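PDB 5YFK: sortase B from Clostridium perfringens, which probably acts as a cysteine transpeptidase that cleaves the sorting signal of secreted proteins and joins the proteins to the cell wall, as sortases of class B do. Local coordinates for residues A[150-155]-A[190-195]; A[10-15]-A[117-122]; A[21-26]-A[42-47]. The protein carries 1 engineered substitution. All coordinates share one frame; numbering follows the deposited sequence.

Contact 1 (A[150-155]-A[190-195])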
ATOM      1  N   PHE A 150       0.738 -10.174  -2.970  1.00 16.18           N
ATOM      2  CA  PHE A 150      -0.678  -9.864  -3.215  1.00 16.20           C
ATOM      3  C   PHE A 150      -0.919  -9.601  -4.707  1.00 17.34           C
ATOM      4  O   PHE A 150      -0.079  -8.995  -5.384  1.00 17.12           O
ATOM      5  CB  PHE A 150      -1.050  -8.608  -2.422  1.00 14.60           C
ATOM      6  CG  PHE A 150      -1.073  -8.824  -0.934  1.00 15.95           C
ATOM      7  CD1 PHE A 150       0.108  -8.827  -0.213  1.00 17.61           C
ATOM      8  CD2 PHE A 150      -2.275  -8.823  -0.242  1.00 14.79           C
ATOM      9  CE1 PHE A 150       0.081  -8.983   1.173  1.00 19.88           C
ATOM     10  CE2 PHE A 150      -2.310  -9.129   1.114  1.00 16.34           C
ATOM     11  CZ  PHE A 150      -1.117  -9.216   1.819  1.00 18.23           C
ATOM     12  N   GLU A 151      -1.944 -10.228  -5.281  1.00 16.95           N
ATOM     13  CA  GLU A 151      -2.208 -10.026  -6.688  1.00 14.63           C
ATOM     14  C   GLU A 151      -3.345  -9.026  -6.874  1.00 11.47           C
ATOM     15  O   GLU A 151      -4.382  -9.153  -6.266  1.00 14.00           O
ATOM     16  CB  GLU A 151      -2.568 -11.329  -7.396  1.00 16.54           C
ATOM     17  CG  GLU A 151      -2.642 -11.146  -8.891  1.00 17.46           C
ATOM     18  CD  GLU A 151      -3.010 -12.414  -9.637  1.00 25.16           C
ATOM     19  OE1 GLU A 151      -2.894 -13.505  -9.046  1.00 27.86           O
ATOM     20  OE2 GLU A 151      -3.174 -12.314 -10.872  1.00 22.64           O
ATOM     21  N   ILE A 152      -3.053  -7.973  -7.622  1.00 17.06           N
ATOM     22  CA  ILE A 152      -3.991  -6.869  -7.860  1.00 15.70           C
ATOM     23  C   ILE A 152      -5.148  -7.380  -8.674  1.00 15.90           C
ATOM     24  O   ILE A 152      -4.932  -8.002  -9.728  1.00 18.93           O
ATOM     25  CB  ILE A 152      -3.315  -5.735  -8.649  1.00 17.37           C
ATOM     26  CG1 ILE A 152      -2.264  -5.071  -7.759  1.00 17.58           C
ATOM     27  CG2 ILE A 152      -4.360  -4.721  -9.106  1.00 15.34           C
ATOM     28  CD1 ILE A 152      -1.307  -4.167  -8.501  1.00 21.56           C
ATOM     29  N   PHE A 153      -6.356  -7.126  -8.190  1.00 13.97           N
ATOM     30  CA  PHE A 153      -7.584  -7.570  -8.879  1.00 15.59           C
ATOM     31  C   PHE A 153      -8.541  -6.401  -9.181  1.00 17.77           C
ATOM     32  O   PHE A 153      -9.544  -6.564  -9.879  1.00 16.30           O
ATOM     33  CB  PHE A 153      -8.278  -8.702  -8.097  1.00 16.95           C
ATOM     34  CG  PHE A 153      -8.855  -8.290  -6.778  1.00 16.66           C
ATOM     35  CD1 PHE A 153     -10.111  -7.721  -6.706  1.00 16.86           C
ATOM     36  CD2 PHE A 153      -8.056  -8.302  -5.624  1.00 15.09           C
ATOM     37  CE1 PHE A 153     -10.598  -7.225  -5.511  1.00 18.73           C
ATOM     38  CE2 PHE A 153      -8.581  -7.924  -4.405  1.00 16.65           C
ATOM     39  CZ  PHE A 153      -9.884  -7.439  -4.337  1.00 18.63           C
ATOM     40  N   SER A 154      -8.315  -5.269  -8.529  1.00 14.10           N
ATOM     41  CA  SER A 154      -9.207  -4.106  -8.726  1.00 15.74           C
ATOM     42  C   SER A 154      -8.407  -2.828  -8.850  1.00 15.14           C
ATOM     43  O   SER A 154      -7.524  -2.568  -8.046  1.00 14.90           O
ATOM     44  CB  SER A 154     -10.198  -3.969  -7.579  1.00 14.78           C
ATOM     45  OG  SER A 154     -11.060  -2.853  -7.803  1.00 14.38           O
ATOM     46  N   VAL A 155      -8.801  -1.961  -9.778  1.00 14.80           N
ATOM     47  CA  VAL A 155      -8.296  -0.603  -9.827  1.00 13.66           C
ATOM     48  C   VAL A 155      -9.462   0.333 -10.167  1.00 14.74           C
ATOM     49  O   VAL A 155     -10.332  -0.011 -10.959  1.00 14.57           O
ATOM     50  CB  VAL A 155      -7.181  -0.398 -10.896  1.00 14.70           C
ATOM     51  CG1 VAL A 155      -7.677  -0.786 -12.295  1.00 14.33           C
ATOM     52  CG2 VAL A 155      -6.714   1.042 -10.906  1.00 17.19           C
ATOM     53  N   PHE A 190     -10.999  -3.042 -14.633  1.00 18.15           N
ATOM     54  CA  PHE A 190     -10.452  -4.214 -15.328  1.00 21.76           C
ATOM     55  C   PHE A 190     -10.652  -5.478 -14.488  1.00 25.11           C
ATOM     56  O   PHE A 190     -10.416  -5.479 -13.275  1.00 24.73           O
ATOM     57  CB  PHE A 190      -8.950  -4.047 -15.648  1.00 20.43           C
ATOM     58  CG  PHE A 190      -8.598  -2.744 -16.305  1.00 20.32           C
ATOM     59  CD1 PHE A 190      -9.185  -2.361 -17.487  1.00 16.85           C
ATOM     60  CD2 PHE A 190      -7.670  -1.882 -15.723  1.00 19.89           C
ATOM     61  CE1 PHE A 190      -8.905  -1.136 -18.063  1.00 19.27           C
ATOM     62  CE2 PHE A 190      -7.434  -0.637 -16.257  1.00 21.82           C
ATOM     63  CZ  PHE A 190      -8.023  -0.276 -17.458  1.00 20.16           C
ATOM     64  N   LYS A 191     -11.005  -6.572 -15.160  1.00 24.14           N
ATOM     65  CA  LYS A 191     -11.227  -7.863 -14.503  1.00 29.10           C
ATOM     66  C   LYS A 191      -9.961  -8.726 -14.564  1.00 29.97           C
ATOM     67  O   LYS A 191      -9.302  -8.791 -15.594  1.00 25.31           O
ATOM     68  CB  LYS A 191     -12.407  -8.569 -15.170  1.00 40.76           C
ATOM     69  CG  LYS A 191     -12.545 -10.047 -14.842  1.00 41.40           C
ATOM     70  CD  LYS A 191     -13.452 -10.270 -13.647  1.00 36.15           C
ATOM     71  CE  LYS A 191     -13.230 -11.658 -13.065  1.00 33.59           C
ATOM     72  NZ  LYS A 191     -14.015 -11.848 -11.819  1.00 29.91           N
ATOM     73  N   ARG A 192      -9.514  -9.203 -13.405  1.00 24.06           N
ATOM     74  CA  ARG A 192      -8.434 -10.186 -13.325  1.00 22.47           C
ATOM     75  C   ARG A 192      -8.993 -11.603 -13.362  1.00 32.60           C
ATOM     76  O   ARG A 192      -9.734 -12.024 -12.458  1.00 33.19           O
ATOM     77  CB  ARG A 192      -7.622 -10.004 -12.036  1.00 23.64           C
ATOM     78  CG  ARG A 192      -6.373 -10.873 -11.973  1.00 23.93           C
ATOM     79  CD  ARG A 192      -5.230 -10.303 -12.790  1.00 23.60           C
ATOM     80  NE  ARG A 192      -4.667  -9.097 -12.189  1.00 21.90           N
ATOM     81  CZ  ARG A 192      -3.879  -8.250 -12.830  1.00 20.36           C
ATOM     82  NH1 ARG A 192      -3.371  -7.206 -12.196  1.00 22.44           N
ATOM     83  NH2 ARG A 192      -3.587  -8.448 -14.119  1.00 17.39           N
ATOM     84  N   ASP A 193      -8.631 -12.334 -14.413  1.00 26.96           N
ATOM     85  CA  ASP A 193      -9.164 -13.665 -14.628  1.00 26.84           C
ATOM     86  C   ASP A 193      -8.560 -14.663 -13.645  1.00 25.23           C
ATOM     87  O   ASP A 193      -7.352 -14.649 -13.399  1.00 28.33           O
ATOM     88  CB  ASP A 193      -8.866 -14.130 -16.057  1.00 32.79           C
ATOM     89  CG  ASP A 193      -9.599 -13.318 -17.105  1.00 31.19           C
ATOM     90  OD1 ASP A 193     -10.606 -12.654 -16.776  1.00 32.01           O
ATOM     91  OD2 ASP A 193      -9.235 -13.449 -18.293  1.00 37.51           O
ATOM     92  N   GLY A 194      -9.409 -15.525 -13.086  1.00 30.15           N
ATOM     93  CA  GLY A 194      -8.957 -16.723 -12.372  1.00 36.30           C
ATOM     94  C   GLY A 194      -8.428 -16.437 -10.970  1.00 36.17           C
ATOM     95  O   GLY A 194      -7.722 -17.252 -10.385  1.00 43.92           O
ATOM     96  N   ILE A 195      -8.789 -15.285 -10.426  1.00 30.23           N
ATOM     97  CA  ILE A 195      -8.218 -14.807  -9.163  1.00 41.09           C
ATOM     98  C   ILE A 195      -8.901 -15.471  -7.949  1.00 35.66           C
ATOM     99  O   ILE A 195      -8.430 -15.341  -6.821  1.00 21.15           O
ATOM    100  CB  ILE A 195      -8.322 -13.264  -9.066  1.00 29.27           C
ATOM    101  CG1 ILE A 195      -7.297 -12.709  -8.073  1.00 46.85           C
ATOM    102  CG2 ILE A 195      -9.715 -12.825  -8.654  1.00 37.99           C
ATOM    103  CD1 ILE A 195      -6.200 -11.911  -8.730  1.00 38.34           C
TER
HETATM  104  O   HOH W   1     -11.060  -8.311 -11.075  1.00 22.63           O
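Ile152 O takes NE and NH1 of Arg192 together: NE donates to Ile152 O at 2.7 Å, almost along the C=O axis, and NH1 donates to the same oxygen at 3.0 Å from above the carbonyl plane. The oxygen lies within 3° of the guanidinium plane, at its edge. Arg192 reaches it with CG anti to its backbone N (chi1 -172°), then bends at chi2 and chi3. Glu151 OE2 stands 3.8 Å from Arg192 NE, a long salt bridge of charge alone, since the oxygen is well out of the guanidinium plane. The extended Glu151 runs alongside Ile195 in the opposite direction, and Ile195 CD1 touches Glu151 CD at 3.4 Å and Phe153 CB at 3.9 Å. A water accepts from the backbone N-H of Arg192 and donates to Phe153 O. Further along, Val155 CG1 packs obliquely on Phe190 CD2 at 3.6 Å. Phe133 of helix 130-135 receives Arg192 NH2 on its carbonyl and meets the guanidinium in a cation-pi contact. At a classic beta bulge, Phe153 and Ser154 are both set against Val221. A buried arginine thus ties the loop before strand 203-210 to strand 146-159, its charge probably eased by Glu151, the carbonyls and the Phe133 ring.

Contact 2 (A[10-15]-A[117-122])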
ATOM      1  N   TYR A  10       8.830  18.803 -10.522  1.00 59.67           N
ATOM      2  CA  TYR A  10       8.917  19.289  -9.115  1.00 58.70           C
ATOM      3  C   TYR A  10       9.965  18.499  -8.327  1.00 64.99           C
ATOM      4  O   TYR A  10      10.155  17.301  -8.551  1.00 61.91           O
ATOM      5  CB  TYR A  10       7.553  19.173  -8.434  1.00 69.16           C
ATOM      6  CG  TYR A  10       7.369  20.111  -7.268  1.00 70.85           C
ATOM      7  CD1 TYR A  10       7.526  19.662  -5.959  1.00 84.63           C
ATOM      8  CD2 TYR A  10       7.001  21.437  -7.471  1.00 70.58           C
ATOM      9  CE1 TYR A  10       7.357  20.515  -4.887  1.00 75.86           C
ATOM     10  CE2 TYR A  10       6.831  22.299  -6.405  1.00 77.94           C
ATOM     11  CZ  TYR A  10       7.013  21.832  -5.117  1.00 81.00           C
ATOM     12  OH  TYR A  10       6.843  22.680  -4.054  1.00 86.79           O
ATOM     13  N   TYR A  11      10.639  19.181  -7.405  1.00 47.96           N
ATOM     14  CA  TYR A  11      11.764  18.608  -6.669  1.00 43.99           C
ATOM     15  C   TYR A  11      11.441  18.640  -5.181  1.00 50.61           C
ATOM     16  O   TYR A  11      10.910  19.624  -4.681  1.00 38.94           O
ATOM     17  CB  TYR A  11      13.046  19.413  -6.939  1.00 46.28           C
ATOM     18  CG  TYR A  11      14.299  18.809  -6.343  1.00 53.24           C
ATOM     19  CD1 TYR A  11      15.096  17.949  -7.088  1.00 53.70           C
ATOM     20  CD2 TYR A  11      14.660  19.055  -5.018  1.00 48.51           C
ATOM     21  CE1 TYR A  11      16.206  17.334  -6.528  1.00 56.84           C
ATOM     22  CE2 TYR A  11      15.797  18.488  -4.468  1.00 55.23           C
ATOM     23  CZ  TYR A  11      16.560  17.618  -5.226  1.00 55.17           C
ATOM     24  OH  TYR A  11      17.700  17.058  -4.705  1.00 63.28           O
ATOM     25  N   THR A  12      11.785  17.580  -4.460  1.00 53.67           N
ATOM     26  CA  THR A  12      11.181  17.360  -3.159  1.00 58.81           C
ATOM     27  C   THR A  12      12.043  16.431  -2.296  1.00 66.28           C
ATOM     28  O   THR A  12      13.256  16.333  -2.516  1.00 72.80           O
ATOM     29  CB  THR A  12       9.733  16.853  -3.331  1.00 51.74           C
ATOM     30  OG1 THR A  12       9.009  17.009  -2.104  1.00 67.57           O
ATOM     31  CG2 THR A  12       9.710  15.401  -3.800  1.00 54.40           C
ATOM     32  N   ASP A  13      11.447  15.850  -1.255  1.00 75.16           N
ATOM     33  CA  ASP A  13      12.205  15.326  -0.107  1.00 90.94           C
ATOM     34  C   ASP A  13      12.744  13.900  -0.322  1.00103.10           C
ATOM     35  O   ASP A  13      13.047  13.198   0.646  1.00110.45           O
ATOM     36  CB  ASP A  13      11.339  15.362   1.166  1.00 80.69           C
ATOM     37  CG  ASP A  13      10.331  16.509   1.166  1.00 72.07           C
ATOM     38  OD1 ASP A  13       9.236  16.332   0.592  1.00 50.49           O
ATOM     39  OD2 ASP A  13      10.609  17.569   1.772  1.00 58.56           O
ATOM     40  N   SER A  14      13.040  13.557  -1.577  1.00104.13           N
ATOM     41  CA  SER A  14      13.118  12.159  -2.018  1.00 85.87           C
ATOM     42  C   SER A  14      14.365  11.440  -1.484  1.00 89.55           C
ATOM     43  O   SER A  14      14.378  10.215  -1.358  1.00 93.83           O
ATOM     44  CB  SER A  14      13.096  12.097  -3.556  1.00 81.29           C
ATOM     45  OG  SER A  14      12.791  10.793  -4.040  1.00 70.05           O
ATOM     46  N   ARG A  15      15.412  12.201  -1.182  1.00 94.02           N
ATOM     47  CA  ARG A  15      16.766  11.651  -1.127  1.00104.98           C
ATOM     48  C   ARG A  15      16.981  10.785   0.115  1.00 97.62           C
ATOM     49  O   ARG A  15      17.621   9.733   0.045  1.00 91.96           O
ATOM     50  CB  ARG A  15      17.797  12.783  -1.160  1.00121.17           C
ATOM     51  CG  ARG A  15      19.205  12.334  -1.514  1.00127.97           C
ATOM     52  CD  ARG A  15      20.185  13.494  -1.455  1.00132.42           C
ATOM     53  NE  ARG A  15      21.528  13.063  -1.072  1.00140.77           N
ATOM     54  CZ  ARG A  15      21.886  12.725   0.164  1.00135.36           C
ATOM     55  NH1 ARG A  15      20.990  12.722   1.144  1.00147.51           N
ATOM     56  NH2 ARG A  15      23.138  12.362   0.416  1.00117.02           N
ATOM     57  N   ASN A 117       5.049  14.586  -9.181  1.00 35.95           N
ATOM     58  CA  ASN A 117       6.452  14.563  -9.556  1.00 35.23           C
ATOM     59  C   ASN A 117       7.007  13.141  -9.521  1.00 31.72           C
ATOM     60  O   ASN A 117       8.197  12.932  -9.268  1.00 28.39           O
ATOM     61  CB  ASN A 117       7.252  15.429  -8.601  1.00 43.29           C
ATOM     62  CG  ASN A 117       7.462  14.756  -7.267  1.00 49.27           C
ATOM     63  OD1 ASN A 117       6.500  14.339  -6.633  1.00 43.58           O
ATOM     64  ND2 ASN A 117       8.711  14.451  -6.955  1.00 54.80           N
ATOM     65  N   ASP A 118       6.139  12.159  -9.722  1.00 21.16           N
ATOM     66  CA  ASP A 118       6.613  10.789  -9.893  1.00 24.87           C
ATOM     67  C   ASP A 118       7.290  10.225  -8.637  1.00 22.44           C
ATOM     68  O   ASP A 118       8.349   9.601  -8.708  1.00 25.75           O
ATOM     69  CB  ASP A 118       7.595  10.749 -11.057  1.00 29.94           C
ATOM     70  CG  ASP A 118       7.600   9.419 -11.761  1.00 26.05           C
ATOM     71  OD1 ASP A 118       6.724   8.599 -11.448  1.00 26.37           O
ATOM     72  OD2 ASP A 118       8.514   9.183 -12.581  1.00 33.23           O
ATOM     73  N   THR A 119       6.723  10.503  -7.467  1.00 19.62           N
ATOM     74  CA  THR A 119       7.250   9.957  -6.216  1.00 20.80           C
ATOM     75  C   THR A 119       6.130   9.454  -5.305  1.00 13.92           C
ATOM     76  O   THR A 119       4.984   9.765  -5.532  1.00 13.69           O
ATOM     77  CB  THR A 119       8.055  11.003  -5.422  1.00 21.93           C
ATOM     78  OG1 THR A 119       7.210  12.114  -5.087  1.00 26.88           O
ATOM     79  CG2 THR A 119       9.251  11.481  -6.238  1.00 35.91           C
ATOM     80  N   MET A 120       6.509   8.710  -4.266  1.00 12.47           N
ATOM     81  CA  MET A 120       5.560   8.138  -3.289  1.00 11.42           C
ATOM     82  C   MET A 120       4.599   7.213  -4.030  1.00 13.90           C
ATOM     83  O   MET A 120       5.061   6.278  -4.692  1.00 15.05           O
ATOM     84  CB  MET A 120       4.851   9.207  -2.490  1.00 15.34           C
ATOM     85  CG  MET A 120       5.830  10.186  -1.823  1.00 19.39           C
ATOM     86  SD  MET A 120       7.304   9.469  -1.028  1.00 25.09           S
ATOM     87  CE  MET A 120       6.635   8.785   0.477  1.00 22.61           C
ATOM     88  N   PHE A 121       3.304   7.475  -3.943  1.00 12.48           N
ATOM     89  CA  PHE A 121       2.287   6.607  -4.623  1.00 12.85           C
ATOM     90  C   PHE A 121       1.803   7.194  -5.967  1.00 12.18           C
ATOM     91  O   PHE A 121       0.837   6.670  -6.571  1.00 15.36           O
ATOM     92  CB  PHE A 121       1.084   6.349  -3.699  1.00 12.85           C
ATOM     93  CG  PHE A 121       1.141   5.053  -2.897  1.00 12.94           C
ATOM     94  CD1 PHE A 121       2.329   4.358  -2.704  1.00 11.31           C
ATOM     95  CD2 PHE A 121       0.061   4.719  -2.067  1.00 11.69           C
ATOM     96  CE1 PHE A 121       2.378   3.209  -1.909  1.00 11.99           C
ATOM     97  CE2 PHE A 121       0.093   3.567  -1.293  1.00 12.50           C
ATOM     98  CZ  PHE A 121       1.256   2.812  -1.203  1.00 14.78           C
ATOM     99  N   ALA A 122       2.559   8.130  -6.553  1.00 13.71           N
ATOM    100  CA  ALA A 122       2.184   8.668  -7.869  1.00 15.35           C
ATOM    101  C   ALA A 122       1.900   7.538  -8.848  1.00 14.18           C
ATOM    102  O   ALA A 122       0.935   7.576  -9.612  1.00 17.62           O
ATOM    103  CB  ALA A 122       3.289   9.560  -8.421  1.00 17.79           C
TER
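Tyr10 meets Asn117 through its backbone and the root of its side chain: Tyr10 O lies 3.5 Å from Asn117 CB, and the two CB atoms, of Tyr10 and Asn117, are 3.8 Å apart. The phenol ring itself leads away from the loop. Two residues on, Thr12 brings its methyl to the amide of Asn117, with Thr12 CG2 at 3.4 Å from Asn117 ND2 and the two side chains crossing at about a right angle. The hydroxyl takes the other branch: with OG1 anti to the backbone N (chi1 -163°), it turns to Asp13 and donates to Asp13 OD1 at 2.8 Å, from above the carboxylate plane. Asp13 OD1 also accepts from the backbone N of Ser91, and Thr12 OG1 is hydrogen-bonded to Ser91 OG. Ser14, poorly ordered, adds a loose touch of its OG on Thr119 CG2 at 4.2 Å.

Within its own loop the amide of Asn117 is held by Thr119. Thr119 OG1 donates to Asn117 OD1 at 2.8 Å, tilted 28° from the carbonyl plane, which probably helps hold the amide's rotation, with ND2 beside the Thr12 methyl. Thr119 then opens a type II' turn closed by Ala122 N bonding to Thr119 O. No hydrogen bond crosses between the segments, so the fit rests on van der Waals contact at the surface.

Thr119 has its side chain about 7 Å from that of His113, the predicted proton donor/acceptor. The N-terminal segment runs toward helix 16-19 past a loop that leads from strand 107-111 to helix 130-135; deeper in that loop, Met120 and Phe121 pack on Ile94 of strand 94-96, and Phe121 also reaches Leu206 and Thr208 of strand 203-210.

Contact 3 (A[21-26]-A[42-47]); sequences RSLSPL and AESEKN
This is a largely buried loop-to-helix contact in the N-terminal part of the chain, where residues 21-26, between helices 16-19 and 35-51, fold back on the second of these helices. Leu23 and Ser44 lie at its middle. Ser44 OG donates a weak hydrogen bond to Leu23 O at 2.9 Å, and Ser44 CB also leans on that carbonyl oxygen, 3.3 Å from Leu23 O. The branched end of Leu23 continues along the helix, crossing Asn47 at about a right angle: Leu23 CD1 is 4.0 Å from Asn47 CB, while CD2 of the same leucine sits 3.9 Å from Ser44 OG. Two residues on, Pro25 faces the helix, its CG 4.2 Å from Glu45 OE2. Glu45 bends at chi2 (-137°) and brings its carboxylate round, although its firm partners are Tyr55 OH and the backbone N of Gly145. Trp58 of strand 55-61 and Tyr142 of strand 138-143 cover Pro25. Ser24 points the other way, and its OG accepts from Leu26 N at 2.9 Å, which makes an ST turn, set in an N-terminal helical region of the kind sortase B enzymes add to the sortase beta-barrel.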
ATOM      1  N   ARG A  21      16.305   2.924   1.070  1.00 36.06           N
ATOM      2  CA  ARG A  21      16.048   1.850   0.125  1.00 35.33           C
ATOM      3  C   ARG A  21      17.142   0.787   0.174  1.00 39.85           C
ATOM      4  O   ARG A  21      16.918  -0.385  -0.157  1.00 30.07           O
ATOM      5  CB  ARG A  21      15.957   2.421  -1.280  1.00 48.88           C
ATOM      6  CG  ARG A  21      15.130   1.574  -2.223  1.00 54.18           C
ATOM      7  CD  ARG A  21      14.769   2.373  -3.456  1.00 58.90           C
ATOM      8  NE  ARG A  21      14.788   1.544  -4.654  1.00 71.72           N
ATOM      9  CZ  ARG A  21      15.064   1.999  -5.873  1.00 90.23           C
ATOM     10  NH1 ARG A  21      15.401   3.270  -6.054  1.00 81.22           N
ATOM     11  NH2 ARG A  21      15.034   1.175  -6.911  1.00 93.59           N
ATOM     12  N   SER A  22      18.313   1.192   0.647  1.00 33.43           N
ATOM     13  CA  SER A  22      19.419   0.258   0.829  1.00 46.34           C
ATOM     14  C   SER A  22      19.168  -0.603   2.067  1.00 42.28           C
ATOM     15  O   SER A  22      19.687  -1.707   2.177  1.00 45.22           O
ATOM     16  CB  SER A  22      20.736   1.026   0.972  1.00 50.94           C
ATOM     17  OG  SER A  22      20.846   1.588   2.270  1.00 44.21           O
ATOM     18  N   LEU A  23      18.228  -0.160   2.901  1.00 49.69           N
ATOM     19  CA  LEU A  23      17.795  -0.917   4.075  1.00 44.48           C
ATOM     20  C   LEU A  23      16.590  -1.803   3.780  1.00 40.48           C
ATOM     21  O   LEU A  23      15.945  -2.305   4.701  1.00 38.75           O
ATOM     22  CB  LEU A  23      17.423   0.034   5.207  1.00 48.60           C
ATOM     23  CG  LEU A  23      18.522   0.418   6.191  1.00 45.73           C
ATOM     24  CD1 LEU A  23      17.897   1.186   7.340  1.00 42.45           C
ATOM     25  CD2 LEU A  23      19.256  -0.819   6.695  1.00 44.85           C
ATOM     26  N   SER A  24      16.276  -1.986   2.506  1.00 29.98           N
ATOM     27  CA  SER A  24      15.087  -2.745   2.151  1.00 34.25           C
ATOM     28  C   SER A  24      15.318  -4.214   2.403  1.00 31.82           C
ATOM     29  O   SER A  24      16.283  -4.784   1.909  1.00 35.98           O
ATOM     30  CB  SER A  24      14.711  -2.551   0.696  1.00 34.21           C
ATOM     31  OG  SER A  24      13.759  -3.537   0.342  1.00 37.12           O
ATOM     32  N   PRO A  25      14.384  -4.857   3.113  1.00 28.42           N
ATOM     33  CA  PRO A  25      14.481  -6.288   3.298  1.00 25.43           C
ATOM     34  C   PRO A  25      14.080  -7.056   2.050  1.00 30.57           C
ATOM     35  O   PRO A  25      14.158  -8.277   2.044  1.00 31.75           O
ATOM     36  CB  PRO A  25      13.519  -6.561   4.462  1.00 29.39           C
ATOM     37  CG  PRO A  25      12.529  -5.441   4.406  1.00 26.83           C
ATOM     38  CD  PRO A  25      13.305  -4.256   3.920  1.00 27.69           C
ATOM     39  N   LEU A  26      13.774  -6.334   0.970  1.00 29.44           N
ATOM     40  CA  LEU A  26      13.481  -6.955  -0.318  1.00 34.88           C
ATOM     41  C   LEU A  26      14.583  -6.645  -1.338  1.00 48.06           C
ATOM     42  O   LEU A  26      14.299  -6.169  -2.435  1.00 55.79           O
ATOM     43  CB  LEU A  26      12.134  -6.457  -0.861  1.00 30.69           C
ATOM     44  CG  LEU A  26      10.882  -6.780  -0.032  1.00 35.64           C
ATOM     45  CD1 LEU A  26       9.648  -6.071  -0.572  1.00 31.89           C
ATOM     46  CD2 LEU A  26      10.637  -8.280   0.033  1.00 36.03           C
ATOM     47  N   ALA A  42      16.751  -9.253   8.411  1.00 55.01           N
ATOM     48  CA  ALA A  42      16.273  -9.056   9.772  1.00 42.60           C
ATOM     49  C   ALA A  42      16.924  -7.837  10.407  1.00 44.39           C
ATOM     50  O   ALA A  42      16.244  -7.002  11.005  1.00 47.78           O
ATOM     51  CB  ALA A  42      16.551 -10.293  10.611  1.00 55.11           C
ATOM     52  N   GLU A  43      18.239  -7.707  10.252  1.00 49.39           N
ATOM     53  CA  GLU A  43      18.913  -6.509  10.728  1.00 52.59           C
ATOM     54  C   GLU A  43      18.421  -5.269   9.981  1.00 41.68           C
ATOM     55  O   GLU A  43      18.327  -4.185  10.556  1.00 39.10           O
ATOM     56  CB  GLU A  43      20.442  -6.629  10.636  1.00 72.18           C
ATOM     57  CG  GLU A  43      20.972  -7.733   9.738  1.00 86.05           C
ATOM     58  CD  GLU A  43      22.381  -8.163  10.122  1.00 97.91           C
ATOM     59  OE1 GLU A  43      22.581  -9.362  10.415  1.00 89.05           O
ATOM     60  OE2 GLU A  43      23.281  -7.296  10.173  1.00 92.68           O
ATOM     61  N   SER A  44      18.039  -5.442   8.720  1.00 37.58           N
ATOM     62  CA  SER A  44      17.373  -4.363   7.989  1.00 40.97           C
ATOM     63  C   SER A  44      16.136  -3.882   8.728  1.00 31.89           C
ATOM     64  O   SER A  44      16.033  -2.705   9.047  1.00 28.03           O
ATOM     65  CB  SER A  44      16.992  -4.812   6.584  1.00 42.20           C
ATOM     66  OG  SER A  44      17.908  -4.285   5.648  1.00 39.20           O
ATOM     67  N   GLU A  45      15.256  -4.811   9.104  1.00 32.00           N
ATOM     68  CA  GLU A  45      14.019  -4.437   9.797  1.00 29.31           C
ATOM     69  C   GLU A  45      14.312  -3.853  11.167  1.00 30.34           C
ATOM     70  O   GLU A  45      13.663  -2.910  11.597  1.00 24.57           O
ATOM     71  CB  GLU A  45      13.067  -5.624   9.939  1.00 36.79           C
ATOM     72  CG  GLU A  45      12.569  -6.161   8.615  1.00 32.35           C
ATOM     73  CD  GLU A  45      11.077  -6.485   8.624  1.00 36.75           C
ATOM     74  OE1 GLU A  45      10.699  -7.541   9.203  1.00 28.14           O
ATOM     75  OE2 GLU A  45      10.309  -5.749   7.948  1.00 34.99           O
ATOM     76  N   LYS A  46      15.299  -4.397  11.864  1.00 35.99           N
ATOM     77  CA  LYS A  46      15.629  -3.852  13.170  1.00 28.07           C
ATOM     78  C   LYS A  46      16.135  -2.424  13.076  1.00 27.92           C
ATOM     79  O   LYS A  46      15.764  -1.580  13.891  1.00 32.74           O
ATOM     80  CB  LYS A  46      16.632  -4.756  13.892  1.00 38.38           C
ATOM     81  CG  LYS A  46      15.994  -6.050  14.365  1.00 39.61           C
ATOM     82  CD  LYS A  46      16.978  -6.934  15.115  1.00 41.80           C
ATOM     83  CE  LYS A  46      16.383  -8.303  15.402  1.00 42.56           C
ATOM     84  NZ  LYS A  46      15.757  -8.343  16.750  1.00 50.93           N
ATOM     85  N   ASN A  47      16.918  -2.125  12.040  1.00 29.29           N
ATOM     86  CA  ASN A  47      17.425  -0.772  11.841  1.00 30.14           C
ATOM     87  C   ASN A  47      16.328   0.200  11.464  1.00 30.03           C
ATOM     88  O   ASN A  47      16.241   1.275  12.008  1.00 24.30           O
ATOM     89  CB  ASN A  47      18.500  -0.757  10.761  1.00 37.38           C
ATOM     90  CG  ASN A  47      19.885  -1.011  11.323  1.00 41.87           C
ATOM     91  OD1 ASN A  47      20.250  -0.472  12.370  1.00 34.51           O
ATOM     92  ND2 ASN A  47      20.597  -1.939  10.715  1.00 39.75           N
TER

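How the contacts relate
Along the chain, contact 3 is nested inside the long loop closed by contact 2, and contact 1 follows both. Contacts 2 and 3 are the nearer pair, with centres about 21 Å apart and nearest atoms about 7 Å apart; they share the N-terminal region, with helix 16-19 between their first segments. Contact 1 lies about 27 Å and 29 Å, centre to centre, from contacts 2 and 3. Strand 138-143, which Pro25 touches through Tyr142, pairs with strand 146-159, so the sheet connects contacts 1 and 3. Contact 1 joins a loop to this sheet, contact 2 sets the N-terminal segment on the loop after strand 107-111, close to the predicted histidine, and contact 3 packs a loop on helix 35-51.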